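Local coordinates for protein lovastatin nonaketide synthase mokA (Monascus pilosus, PDB 6AD3) that performs, as an iterative type I polyketide synthase, the nine-step polyketide assembly of monacolin K (lovastatin) biosynthesis, and is represented here by its condensation domain, at residues 277-282 with 489-494; 292-297 with 427-432; 301-306 with 483-488; 336-341 with 501-506. The protein carries 1 engineered substitution. All blocks are in the same frame, centred on the assembly; numbering follows the deposited sequence.

Interaction 1: 277-282 with 489-494; sequences LPRMLL and SVYEVH
Neither 277-282 nor 489-494 is a regular helix or strand, and the two loops approach most closely at Arg-279 and Val-490, whose CA atoms lie 7.5 Å apart. Both belong to the C-terminal half of the condensation domain, which in this family has the chloramphenicol acetyltransferase-like fold; 489-494 is the connection from strand 481-487 to helix 495-512. The gap between the backbones is spanned by one aromatic side chain, that of Tyr-491, and the contact illustrates how a phenol can join two loops that share no backbone ladder. Its OH receives the backbone N-H of Met-280, an almost straight bond (N to OH 2.9 Å, 172° at the hydrogen) that lies at the edge of the ring and in its plane. The same hydroxyl donates to a water, and this water in turn donates a hydrogen bond to the carbonyl O of Pro-278. The phenol oxygen thus serves as acceptor and donor at once, with both partners in the ring plane, which favours this ring orientation. Apolar groups gather round the ring. Met-280 bends at its thioether bond (chi3 -74°), bringing CE back to 3.6 Å from CZ of Tyr-491, the two side chains crossing at about a right angle. Met-280 also reaches Phe-499 on helix 495-512. Leu-282 CD2 meets Tyr-491 CE1 at 3.8 Å. Arg-279 contributes its aliphatic part, while its NH2 bonds to Asn-291. Over one face of the Tyr-491 ring, toward its rim, lies CG1 of the neighbouring Val-490, which also touches Arg-279 CG at 3.9 Å.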
loop_
_atom_site.group_PDB
_atom_site.type_symbol
_atom_site.label_atom_id
_atom_site.label_comp_id
_atom_site.label_asym_id
_atom_site.label_seq_id
_atom_site.Cartn_x
_atom_site.Cartn_y
_atom_site.Cartn_z
ATOM N N LEU A 277 18.097 -7.349 5.672
ATOM C CA LEU A 277 18.256 -6.237 6.546
ATOM C C LEU A 277 18.548 -6.702 7.982
ATOM O O LEU A 277 17.787 -7.508 8.556
ATOM C CB LEU A 277 16.972 -5.417 6.518
ATOM C CG LEU A 277 17.037 -4.025 7.143
ATOM C CD1 LEU A 277 17.870 -3.110 6.245
ATOM C CD2 LEU A 277 15.609 -3.495 7.316
ATOM N N PRO A 278 19.594 -6.140 8.608
ATOM C CA PRO A 278 19.810 -6.446 10.031
ATOM C C PRO A 278 18.727 -5.921 10.934
ATOM O O PRO A 278 17.908 -5.072 10.537
ATOM C CB PRO A 278 21.155 -5.758 10.335
ATOM C CG PRO A 278 21.855 -5.779 9.014
ATOM C CD PRO A 278 20.758 -5.441 8.031
ATOM N N ARG A 279 18.708 -6.401 12.172
ATOM C CA ARG A 279 17.890 -5.756 13.192
ATOM C C ARG A 279 18.376 -4.334 13.415
ATOM O O ARG A 279 19.570 -4.069 13.429
ATOM C CB ARG A 279 17.932 -6.559 14.516
ATOM C CG ARG A 279 16.938 -6.042 15.553
ATOM C CD ARG A 279 16.820 -6.988 16.760
ATOM N NE ARG A 279 18.112 -7.231 17.384
ATOM C CZ ARG A 279 18.718 -6.396 18.239
ATOM N NH1 ARG A 279 18.177 -5.214 18.532
ATOM N NH2 ARG A 279 19.887 -6.730 18.789
ATOM N N MET A 280 17.445 -3.400 13.522
ATOM C CA MET A 280 17.791 -2.004 13.837
ATOM C C MET A 280 17.993 -1.827 15.329
ATOM O O MET A 280 17.231 -2.352 16.124
ATOM C CB MET A 280 16.693 -1.048 13.372
ATOM C CG MET A 280 16.457 -1.048 11.871
ATOM S SD MET A 280 15.105 0.070 11.461
ATOM C CE MET A 280 13.685 -0.896 12.021
ATOM N N LEU A 281 18.997 -1.045 15.701
ATOM C CA LEU A 281 19.254 -0.772 17.102
ATOM C C LEU A 281 18.553 0.515 17.535
ATOM O O LEU A 281 18.923 1.615 17.132
ATOM C CB LEU A 281 20.759 -0.712 17.350
ATOM C CG LEU A 281 21.552 -1.879 16.713
ATOM C CD1 LEU A 281 23.042 -1.754 17.021
ATOM C CD2 LEU A 281 21.026 -3.244 17.145
ATOM N N LEU A 282 17.420 0.337 18.188
ATOM C CA LEU A 282 16.508 1.424 18.450
ATOM C C LEU A 282 16.632 2.055 19.832
ATOM O O LEU A 282 16.657 3.270 19.956
ATOM C CB LEU A 282 15.074 0.983 18.172
ATOM C CG LEU A 282 14.430 1.337 16.835
ATOM C CD1 LEU A 282 15.205 2.288 15.967
ATOM C CD2 LEU A 282 13.960 0.136 16.061
ATOM N N SER A 489 7.425 -9.502 15.502
ATOM C CA SER A 489 8.303 -10.676 15.606
ATOM C C SER A 489 9.725 -10.290 15.931
ATOM O O SER A 489 10.500 -11.104 16.411
ATOM C CB SER A 489 8.254 -11.488 14.303
ATOM O OG SER A 489 8.727 -10.729 13.208
ATOM N N VAL A 490 10.062 -9.036 15.681
ATOM C CA VAL A 490 11.426 -8.551 15.826
ATOM C C VAL A 490 11.488 -7.403 16.830
ATOM O O VAL A 490 12.535 -7.187 17.438
ATOM C CB VAL A 490 11.967 -8.015 14.474
ATOM C CG1 VAL A 490 13.387 -7.496 14.634
ATOM C CG2 VAL A 490 11.929 -9.108 13.428
ATOM N N TYR A 491 10.447 -6.550 16.817
ATOM C CA TYR A 491 10.487 -5.245 17.489
ATOM C C TYR A 491 9.454 -5.123 18.570
ATOM O O TYR A 491 8.457 -5.869 18.599
ATOM C CB TYR A 491 10.316 -4.083 16.472
ATOM C CG TYR A 491 11.459 -3.997 15.487
ATOM C CD1 TYR A 491 12.698 -3.565 15.899
ATOM C CD2 TYR A 491 11.348 -4.520 14.215
ATOM C CE1 TYR A 491 13.753 -3.493 15.037
ATOM C CE2 TYR A 491 12.410 -4.462 13.330
ATOM C CZ TYR A 491 13.628 -3.996 13.772
ATOM O OH TYR A 491 14.706 -3.940 12.924
ATOM N N GLU A 492 9.698 -4.176 19.475
ATOM C CA GLU A 492 8.828 -3.953 20.622
ATOM C C GLU A 492 7.802 -2.862 20.344
ATOM O O GLU A 492 7.995 -2.010 19.471
ATOM C CB GLU A 492 9.667 -3.536 21.862
ATOM C CG GLU A 492 10.774 -4.500 22.223
ATOM C CD GLU A 492 10.330 -5.945 22.102
ATOM O OE1 GLU A 492 11.012 -6.735 21.410
ATOM O OE2 GLU A 492 9.224 -6.255 22.577
ATOM N N VAL A 493 6.839 -2.764 21.252
ATOM C CA VAL A 493 5.706 -1.860 21.095
ATOM C C VAL A 493 6.147 -0.378 21.013
ATOM O O VAL A 493 5.542 0.423 20.276
ATOM C CB VAL A 493 4.727 -2.055 22.267
ATOM C CG1 VAL A 493 3.751 -0.908 22.364
ATOM C CG2 VAL A 493 3.987 -3.385 22.103
ATOM N N HIS A 494 7.235 -0.025 21.682
ATOM C CA HIS A 494 7.689 1.386 21.654
ATOM C C HIS A 494 8.659 1.693 20.513
ATOM O O HIS A 494 9.065 2.833 20.329
ATOM C CB HIS A 494 8.360 1.773 22.982
ATOM C CG HIS A 494 9.519 0.912 23.328
ATOM N ND1 HIS A 494 10.817 1.368 23.288
ATOM C CD2 HIS A 494 9.587 -0.395 23.667
ATOM C CE1 HIS A 494 11.629 0.397 23.665
ATOM N NE2 HIS A 494 10.911 -0.697 23.843
HETATM O O HOH W 1 15.072 -5.225 10.648
#

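Interaction 2: 292-297 with 427-432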
loop_
_atom_site.group_PDB
_atom_site.type_symbol
_atom_site.label_atom_id
_atom_site.label_comp_id
_atom_site.label_asym_id
_atom_site.label_seq_id
_atom_site.Cartn_x
_atom_site.Cartn_y
_atom_site.Cartn_z
ATOM N N HIS A 292 17.398 -11.725 19.829
ATOM C CA HIS A 292 16.593 -12.929 20.038
ATOM C C HIS A 292 15.953 -13.364 18.744
ATOM O O HIS A 292 15.857 -12.577 17.786
ATOM C CB HIS A 292 15.522 -12.699 21.092
ATOM C CG HIS A 292 14.989 -11.309 21.107
ATOM N ND1 HIS A 292 15.194 -10.448 22.163
ATOM C CD2 HIS A 292 14.350 -10.593 20.150
ATOM C CE1 HIS A 292 14.652 -9.277 21.880
ATOM N NE2 HIS A 292 14.144 -9.335 20.660
ATOM N N ALA A 293 15.491 -14.612 18.732
ATOM C CA ALA A 293 14.953 -15.216 17.542
ATOM C C ALA A 293 13.744 -14.391 17.139
ATOM O O ALA A 293 13.055 -13.852 17.991
ATOM C CB ALA A 293 14.546 -16.654 17.824
ATOM N N ARG A 294 13.494 -14.313 15.842
ATOM C CA ARG A 294 12.263 -13.777 15.324
ATOM C C ARG A 294 11.088 -14.654 15.757
ATOM O O ARG A 294 11.142 -15.864 15.611
ATOM C CB ARG A 294 12.344 -13.698 13.779
ATOM C CG ARG A 294 13.539 -12.883 13.276
ATOM C CD ARG A 294 13.658 -12.912 11.746
ATOM N NE ARG A 294 12.473 -12.379 11.095
ATOM C CZ ARG A 294 12.385 -11.166 10.577
ATOM N NH1 ARG A 294 13.392 -10.340 10.636
ATOM N NH2 ARG A 294 11.258 -10.759 10.052
ATOM N N GLN A 295 10.106 -14.051 16.418
ATOM C CA GLN A 295 9.019 -14.794 17.051
ATOM C C GLN A 295 7.768 -14.807 16.151
ATOM O O GLN A 295 7.125 -13.781 16.031
ATOM C CB GLN A 295 8.669 -14.117 18.396
ATOM C CG GLN A 295 8.405 -15.066 19.540
ATOM C CD GLN A 295 9.578 -15.978 19.821
ATOM O OE1 GLN A 295 10.735 -15.549 19.812
ATOM N NE2 GLN A 295 9.292 -17.258 20.005
ATOM N N PRO A 296 7.363 -15.997 15.630
ATOM C CA PRO A 296 6.237 -16.081 14.690
ATOM C C PRO A 296 4.991 -15.406 15.236
ATOM O O PRO A 296 4.667 -15.545 16.412
ATOM C CB PRO A 296 6.045 -17.583 14.508
ATOM C CG PRO A 296 7.417 -18.144 14.718
ATOM C CD PRO A 296 7.997 -17.312 15.824
ATOM N N ASN A 297 4.460 -14.471 14.462
ATOM C CA ASN A 297 3.353 -13.634 14.907
ATOM C C ASN A 297 2.353 -13.310 13.779
ATOM O O ASN A 297 1.625 -12.348 13.886
ATOM C CB ASN A 297 3.894 -12.296 15.456
ATOM C CG ASN A 297 4.003 -12.268 16.974
ATOM O OD1 ASN A 297 5.005 -12.715 17.553
ATOM N ND2 ASN A 297 3.027 -11.635 17.621
ATOM N N ALA A 427 8.596 -17.031 11.148
ATOM C CA ALA A 427 8.619 -15.563 11.011
ATOM C C ALA A 427 9.795 -15.094 10.136
ATOM O O ALA A 427 10.400 -14.035 10.392
ATOM C CB ALA A 427 8.698 -14.910 12.362
ATOM N N GLU A 428 9.994 -15.797 9.029
ATOM C CA GLU A 428 11.089 -15.525 8.099
ATOM C C GLU A 428 10.980 -14.107 7.564
ATOM O O GLU A 428 9.891 -13.613 7.381
ATOM C CB GLU A 428 10.998 -16.484 6.920
ATOM C CG GLU A 428 11.560 -17.857 7.216
ATOM C CD GLU A 428 12.164 -18.492 5.984
ATOM O OE1 GLU A 428 13.357 -18.861 6.037
ATOM O OE2 GLU A 428 11.479 -18.526 4.933
ATOM N N PRO A 429 12.121 -13.445 7.366
ATOM C CA PRO A 429 12.082 -12.173 6.649
ATOM C C PRO A 429 11.421 -12.313 5.282
ATOM O O PRO A 429 11.478 -13.367 4.645
ATOM C CB PRO A 429 13.556 -11.777 6.532
ATOM C CG PRO A 429 14.298 -12.693 7.445
ATOM C CD PRO A 429 13.495 -13.944 7.526
ATOM N N ALA A 430 10.846 -11.225 4.814
ATOM C CA ALA A 430 10.317 -11.147 3.472
ATOM C C ALA A 430 11.395 -11.470 2.447
ATOM O O ALA A 430 12.540 -11.138 2.639
ATOM C CB ALA A 430 9.765 -9.780 3.228
ATOM N N PRO A 431 10.996 -12.060 1.299
ATOM C CA PRO A 431 11.968 -12.247 0.199
ATOM C C PRO A 431 12.465 -10.962 -0.394
ATOM O O PRO A 431 11.675 -10.034 -0.610
ATOM C CB PRO A 431 11.197 -13.007 -0.855
ATOM C CG PRO A 431 9.766 -12.972 -0.470
ATOM C CD PRO A 431 9.645 -12.510 0.956
ATOM N N LEU A 432 13.776 -10.912 -0.628
ATOM C CA LEU A 432 14.445 -9.875 -1.469
ATOM C C LEU A 432 14.619 -8.521 -0.805
ATOM O O LEU A 432 15.692 -7.933 -0.845
ATOM C CB LEU A 432 13.756 -9.684 -2.822
ATOM C CG LEU A 432 14.577 -8.947 -3.856
ATOM C CD1 LEU A 432 15.819 -9.747 -4.242
ATOM C CD2 LEU A 432 13.750 -8.601 -5.052
HETATM O O HOH W 2 8.635 -11.386 8.486
#
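Arg-294 and Ala-427 join two surface loops of the condensation domain, the one leading into strand 301-307 and the other into strand 435-440, and the contact shows how one arginine can tie together chain that has no regular structure. The hydrogen bonds come first. Arg-294 NE donates to the carbonyl O of Ala-427 (2.7 Å, 162° at the hydrogen); the acceptor lies in the guanidinium plane, whereas the donor is tilted 19° from the plane of the carbonyl. NH2 adds a weak second bond to the same oxygen at 3.4 Å. A bend in the arginine chain at chi3 (59°) turns the guanidinium edge toward this carbonyl. A water provides an indirect link, donating to Glu-428 O and accepting a weak bond from NH2.

Nonpolar contacts form the second group. The backbone N and CA of Pro-429 lie over one face of the guanidinium, the N toward its rim, with CA 3.8 Å from Arg-294 NH2. Ala-427 CB packs against the backbone of Pro-296, 3.6 Å from its CA, where the two backbones come closest.

The charge itself is met outside the two loops, by a salt bridge from NH2 to Asp-467. Arg-294 therefore links a neutral backbone acceptor, held mainly through NE, to a carboxylate held through NH2, an anionic partner that probably helps to keep the guanidinium charged.

Interaction 3: 301-306 with 483-488; sequences QHEAIA and TVKLQS
Two antiparallel strands, 301-306 and 483-487, pair at one end of the six-stranded mixed sheet of a chloramphenicol acetyltransferase-like subdomain, 301-307 being its outermost strand. Their short axes approach to 4.4 Å and run at 157°. The tight part is the ladder itself. His-302 with Leu-486 and Ala-304 with Val-484 are hydrogen-bonded pairs, each closed by two N-H to O bonds; those of the second pair, Ala-304 N to Val-484 O and Val-484 N to Ala-304 O, both measure 2.9 Å. Between them stands the non-hydrogen-bonded pair of Glu-303 and Lys-485, where Glu-303 CA comes within 3.0 Å of Val-484 O in a CA-H...O contact. His-302, Ala-304, Val-484 and Leu-486 share one face; Pro-496 of helix 495-512 touches all but Val-484, which packs on Leu-470.

The other face, with exposed Glu-303 and Ile-305, is looser toward solvent, although Lys-485 itself is buried. Glu-303 and Lys-485 lie side by side, pointing the same way, yet Glu-303 OE2 remains 4.5 Å from Lys-485 NZ, beyond a salt bridge; it rests nearer the lysine's CE. The ammonium forms its salt bridge with Glu-471, and a water connects it to Gln-301 NE2. Farther along, Ile-305 runs beside Thr-483, its CG1 3.5 Å from OG1.

At the end of the pairing, where 483-487 gives way to loop, Ser-488 bonds through OG to Lys-300 O. Its CB makes a CH-pi contact over the imidazole of His-302, 3.8 Å from the ring centroid, while a water in the ring plane joins His-302 NE2 to Ser-488 O.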
loop_
_atom_site.group_PDB
_atom_site.type_symbol
_atom_site.label_atom_id
_atom_site.label_comp_id
_atom_site.label_asym_id
_atom_site.label_seq_id
_atom_site.Cartn_x
_atom_site.Cartn_y
_atom_site.Cartn_z
ATOM N N GLN A 301 2.004 -6.251 13.263
ATOM C CA GLN A 301 2.858 -5.059 13.278
ATOM C C GLN A 301 2.493 -4.106 14.399
ATOM O O GLN A 301 1.321 -4.031 14.819
ATOM C CB GLN A 301 2.805 -4.293 11.925
ATOM C CG GLN A 301 3.379 -5.092 10.757
ATOM C CD GLN A 301 2.959 -4.576 9.378
ATOM O OE1 GLN A 301 3.814 -4.100 8.566
ATOM N NE2 GLN A 301 1.668 -4.516 9.162
ATOM N N HIS A 302 3.519 -3.533 15.016
ATOM C CA HIS A 302 3.340 -2.374 15.891
ATOM C C HIS A 302 3.494 -1.119 15.053
ATOM O O HIS A 302 4.283 -1.109 14.123
ATOM C CB HIS A 302 4.379 -2.358 16.994
ATOM C CG HIS A 302 4.429 -3.618 17.806
ATOM N ND1 HIS A 302 3.325 -4.122 18.456
ATOM C CD2 HIS A 302 5.477 -4.373 18.201
ATOM C CE1 HIS A 302 3.680 -5.170 19.172
ATOM N NE2 HIS A 302 4.982 -5.354 19.024
ATOM N N GLU A 303 2.748 -0.076 15.382
ATOM C CA GLU A 303 2.874 1.172 14.608
ATOM C C GLU A 303 2.807 2.423 15.399
ATOM O O GLU A 303 2.330 2.440 16.564
ATOM C CB GLU A 303 1.840 1.224 13.480
ATOM C CG GLU A 303 0.464 1.580 13.885
ATOM C CD GLU A 303 -0.517 1.676 12.662
ATOM O OE1 GLU A 303 -1.341 2.613 12.628
ATOM O OE2 GLU A 303 -0.403 0.863 11.710
ATOM N N ALA A 304 3.296 3.490 14.783
ATOM C CA ALA A 304 3.180 4.825 15.348
ATOM C C ALA A 304 2.984 5.812 14.206
ATOM O O ALA A 304 3.455 5.596 13.079
ATOM C CB ALA A 304 4.426 5.160 16.165
ATOM N N ILE A 305 2.255 6.875 14.489
ATOM C CA ILE A 305 1.882 7.850 13.474
ATOM C C ILE A 305 2.180 9.248 13.979
ATOM O O ILE A 305 1.941 9.542 15.155
ATOM C CB ILE A 305 0.358 7.797 13.190
ATOM C CG1 ILE A 305 -0.015 6.502 12.501
ATOM C CG2 ILE A 305 -0.068 8.919 12.291
ATOM C CD1 ILE A 305 -1.509 6.290 12.387
ATOM N N ALA A 306 2.718 10.090 13.106
ATOM C CA ALA A 306 2.933 11.533 13.442
ATOM C C ALA A 306 2.780 12.438 12.242
ATOM O O ALA A 306 3.036 12.049 11.118
ATOM C CB ALA A 306 4.291 11.736 14.051
ATOM N N THR A 483 3.487 7.236 8.933
ATOM C CA THR A 483 3.144 6.033 9.663
ATOM C C THR A 483 4.324 5.073 9.542
ATOM O O THR A 483 4.751 4.747 8.417
ATOM C CB THR A 483 1.899 5.327 9.075
ATOM O OG1 THR A 483 0.805 6.246 9.070
ATOM C CG2 THR A 483 1.519 4.098 9.874
ATOM N N VAL A 484 4.842 4.624 10.689
ATOM C CA VAL A 484 5.885 3.589 10.730
ATOM C C VAL A 484 5.326 2.300 11.363
ATOM O O VAL A 484 4.684 2.331 12.465
ATOM C CB VAL A 484 7.102 4.067 11.563
ATOM C CG1 VAL A 484 8.070 2.925 11.782
ATOM C CG2 VAL A 484 7.783 5.212 10.844
ATOM N N LYS A 485 5.534 1.194 10.661
ATOM C CA LYS A 485 5.110 -0.135 11.096
ATOM C C LYS A 485 6.336 -1.012 11.213
ATOM O O LYS A 485 7.138 -1.075 10.283
ATOM C CB LYS A 485 4.147 -0.758 10.081
ATOM C CG LYS A 485 2.880 0.081 9.806
ATOM C CD LYS A 485 1.998 -0.563 8.719
ATOM C CE LYS A 485 0.656 0.150 8.546
ATOM N NZ LYS A 485 -0.081 -0.356 7.347
ATOM N N LEU A 486 6.448 -1.710 12.342
ATOM C CA LEU A 486 7.531 -2.677 12.593
ATOM C C LEU A 486 6.954 -4.054 12.938
ATOM O O LEU A 486 5.881 -4.161 13.563
ATOM C CB LEU A 486 8.418 -2.188 13.730
ATOM C CG LEU A 486 9.001 -0.795 13.594
ATOM C CD1 LEU A 486 9.797 -0.433 14.854
ATOM C CD2 LEU A 486 9.915 -0.743 12.353
ATOM N N GLN A 487 7.614 -5.112 12.466
ATOM C CA GLN A 487 7.161 -6.462 12.767
ATOM C C GLN A 487 7.291 -6.718 14.281
ATOM O O GLN A 487 8.382 -6.552 14.845
ATOM C CB GLN A 487 8.011 -7.497 12.019
ATOM C CG GLN A 487 7.801 -7.547 10.530
ATOM C CD GLN A 487 6.427 -8.078 10.124
ATOM O OE1 GLN A 487 5.778 -7.535 9.199
ATOM N NE2 GLN A 487 5.982 -9.137 10.789
ATOM N N SER A 488 6.211 -7.180 14.905
ATOM C CA SER A 488 6.221 -7.550 16.344
ATOM C C SER A 488 7.129 -8.768 16.563
ATOM O O SER A 488 7.634 -8.979 17.659
ATOM C CB SER A 488 4.787 -7.840 16.817
ATOM O OG SER A 488 4.289 -9.006 16.187
HETATM O O HOH W 3 0.370 -3.250 7.183
HETATM O O HOH W 4 6.452 -7.420 20.175
#

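Interaction 4: 336-341 with 501-506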
loop_
_atom_site.group_PDB
_atom_site.type_symbol
_atom_site.label_atom_id
_atom_site.label_comp_id
_atom_site.label_asym_id
_atom_site.label_seq_id
_atom_site.Cartn_x
_atom_site.Cartn_y
_atom_site.Cartn_z
ATOM N N HIS A 336 16.424 5.831 3.722
ATOM C CA HIS A 336 17.560 4.977 3.458
ATOM C C HIS A 336 18.707 5.274 4.414
ATOM O O HIS A 336 19.308 4.347 4.979
ATOM C CB HIS A 336 18.034 5.142 2.017
ATOM C CG HIS A 336 19.369 4.539 1.765
ATOM N ND1 HIS A 336 20.529 5.290 1.750
ATOM C CD2 HIS A 336 19.756 3.244 1.722
ATOM C CE1 HIS A 336 21.570 4.483 1.659
ATOM N NE2 HIS A 336 21.133 3.235 1.646
ATOM N N VAL A 337 19.031 6.567 4.596
ATOM C CA VAL A 337 20.132 6.931 5.502
ATOM C C VAL A 337 19.897 6.471 6.939
ATOM O O VAL A 337 20.771 5.889 7.554
ATOM C CB VAL A 337 20.381 8.440 5.501
ATOM C CG1 VAL A 337 21.375 8.826 6.584
ATOM C CG2 VAL A 337 20.861 8.880 4.116
ATOM N N LEU A 338 18.664 6.586 7.431
ATOM C CA LEU A 338 18.371 6.164 8.761
ATOM C C LEU A 338 18.470 4.640 8.891
ATOM O O LEU A 338 19.008 4.116 9.870
ATOM C CB LEU A 338 16.985 6.657 9.167
ATOM C CG LEU A 338 16.570 6.277 10.576
ATOM C CD1 LEU A 338 17.610 6.710 11.606
ATOM C CD2 LEU A 338 15.219 6.893 10.891
ATOM N N LEU A 339 17.970 3.918 7.892
ATOM C CA LEU A 339 18.049 2.479 7.919
ATOM C C LEU A 339 19.507 2.037 7.944
ATOM O O LEU A 339 19.870 1.095 8.661
ATOM C CB LEU A 339 17.336 1.870 6.733
ATOM C CG LEU A 339 15.803 1.972 6.773
ATOM C CD1 LEU A 339 15.216 1.610 5.415
ATOM C CD2 LEU A 339 15.238 1.058 7.817
ATOM N N ALA A 340 20.331 2.666 7.113
ATOM C CA ALA A 340 21.752 2.318 7.094
ATOM C C ALA A 340 22.379 2.605 8.465
ATOM O O ALA A 340 23.194 1.802 8.969
ATOM C CB ALA A 340 22.477 3.091 6.002
ATOM N N ARG A 341 22.097 3.774 9.029
ATOM C CA ARG A 341 22.624 4.091 10.360
ATOM C C ARG A 341 22.249 3.071 11.390
ATOM O O ARG A 341 23.076 2.667 12.179
ATOM C CB ARG A 341 22.183 5.450 10.851
ATOM C CG ARG A 341 22.762 6.611 10.099
ATOM C CD ARG A 341 22.453 7.917 10.799
ATOM N NE ARG A 341 23.032 9.020 10.050
ATOM C CZ ARG A 341 22.930 10.287 10.414
ATOM N NH1 ARG A 341 22.253 10.594 11.515
ATOM N NH2 ARG A 341 23.549 11.230 9.719
ATOM N N GLU A 501 10.609 9.070 15.571
ATOM C CA GLU A 501 11.245 10.240 16.156
ATOM C C GLU A 501 12.604 10.470 15.518
ATOM O O GLU A 501 12.988 11.605 15.275
ATOM C CB GLU A 501 11.387 10.084 17.672
ATOM C CG GLU A 501 10.055 10.263 18.409
ATOM C CD GLU A 501 10.139 9.996 19.906
ATOM O OE1 GLU A 501 9.129 10.300 20.588
ATOM O OE2 GLU A 501 11.095 9.297 20.379
ATOM N N SER A 502 13.385 9.401 15.378
ATOM C CA SER A 502 14.707 9.497 14.719
ATOM C C SER A 502 14.621 9.948 13.267
ATOM O O SER A 502 15.451 10.717 12.783
ATOM C CB SER A 502 15.468 8.178 14.822
ATOM O OG SER A 502 15.850 7.953 16.163
ATOM N N TYR A 503 13.565 9.512 12.583
ATOM C CA TYR A 503 13.350 9.877 11.203
ATOM C C TYR A 503 12.985 11.352 11.085
ATOM O O TYR A 503 13.549 12.082 10.253
ATOM C CB TYR A 503 12.259 8.977 10.610
ATOM C CG TYR A 503 11.986 9.240 9.145
ATOM C CD1 TYR A 503 12.990 9.088 8.185
ATOM C CD2 TYR A 503 10.728 9.611 8.722
ATOM C CE1 TYR A 503 12.750 9.337 6.842
ATOM C CE2 TYR A 503 10.482 9.903 7.380
ATOM C CZ TYR A 503 11.492 9.731 6.444
ATOM O OH TYR A 503 11.254 10.034 5.121
ATOM N N ILE A 504 12.104 11.820 11.948
ATOM C CA ILE A 504 11.735 13.230 11.942
ATOM C C ILE A 504 12.955 14.101 12.250
ATOM O O ILE A 504 13.221 15.138 11.569
ATOM C CB ILE A 504 10.586 13.510 12.927
ATOM C CG1 ILE A 504 9.297 12.897 12.365
ATOM C CG2 ILE A 504 10.408 15.012 13.161
ATOM C CD1 ILE A 504 8.163 12.847 13.359
ATOM N N SER A 505 13.743 13.667 13.222
ATOM C CA SER A 505 15.014 14.357 13.514
ATOM C C SER A 505 15.943 14.445 12.306
ATOM O O SER A 505 16.533 15.511 12.010
ATOM C CB SER A 505 15.716 13.711 14.732
ATOM O OG SER A 505 14.950 13.932 15.922
ATOM N N ILE A 506 16.080 13.354 11.587
ATOM C CA ILE A 506 16.994 13.307 10.462
ATOM C C ILE A 506 16.477 14.148 9.293
ATOM O O ILE A 506 17.257 14.821 8.624
ATOM C CB ILE A 506 17.341 11.820 10.054
ATOM C CG1 ILE A 506 18.847 11.675 9.844
ATOM C CG2 ILE A 506 16.578 11.367 8.842
ATOM C CD1 ILE A 506 19.294 10.305 9.332
#
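Helix-on-helix packing above a beta sheet is the element exemplified by Leu-338 and Ile-506, which bring together helices 327-343 and 495-512 of the chloramphenicol acetyltransferase-like C-terminal half. The short axes of 336-341 and 501-506 pass 10.2 Å apart with 125° between their directions, so the helices are neither aligned nor perpendicular. Leu-338 and Tyr-503 mark the closest backbone approach.

Leu-338 leans onto the opposing backbone. With its CG anti to the backbone N (chi1 -179°), it sends CD2 to 3.5 Å from Tyr-503 N, while CD1 reaches Ser-502 CB at 4.1 Å. CD2 also meets Tyr-503 CB at 3.6 Å and lies near the plane of the phenol, at its edge. The ring continues along helix 327-343, where its OH bonds to the carbonyl O of Tyr-331; that bond helps to fix the aromatic side chain against which the leucine packs.

Ile-506 answers from the second helix mainly through its CD1 methyl. This touches Val-337 CG1 at 3.8 Å and lies over one face of the Arg-341 guanidinium, toward its rim, 3.7 Å from NH1. Arginine and isoleucine arrive from opposite directions, and the extended Arg-341 places its flat group on this methyl while NH2 bonds to Leu-518 O near the C-terminus. The interface thus grades from leucine against backbone to a charged group laid over an aliphatic tip.

Beneath, Leu-339 rests on Phe-348 and Ile-350 of strand 348-354. Helices packed on each other and on a mixed sheet in this way are typical of the alpha/beta sandwich of the chloramphenicol acetyltransferase fold.

How the interactions relate
All four contacts lie in one half of the condensation domain, and interaction 1 occupies the middle. Its centre is 11 Å from those of interactions 2 and 3 and 14 Å from that of interaction 4. Ser-489 O and Gln-295 N, 3.0 Å apart in a probable hydrogen bond, join it to interaction 2; Tyr-491 CD2 packs on Leu-486 CB (3.8 Å) toward interaction 3, and Met-280 SD on Leu-339 CD2 (3.8 Å) toward interaction 4. Interactions 2 and 4 do not touch, their nearest atoms being about 11 Å apart. The chain passes from strand 481-487 of interaction 3 through 489-494 into the helix of interaction 4. None includes a bound ligand.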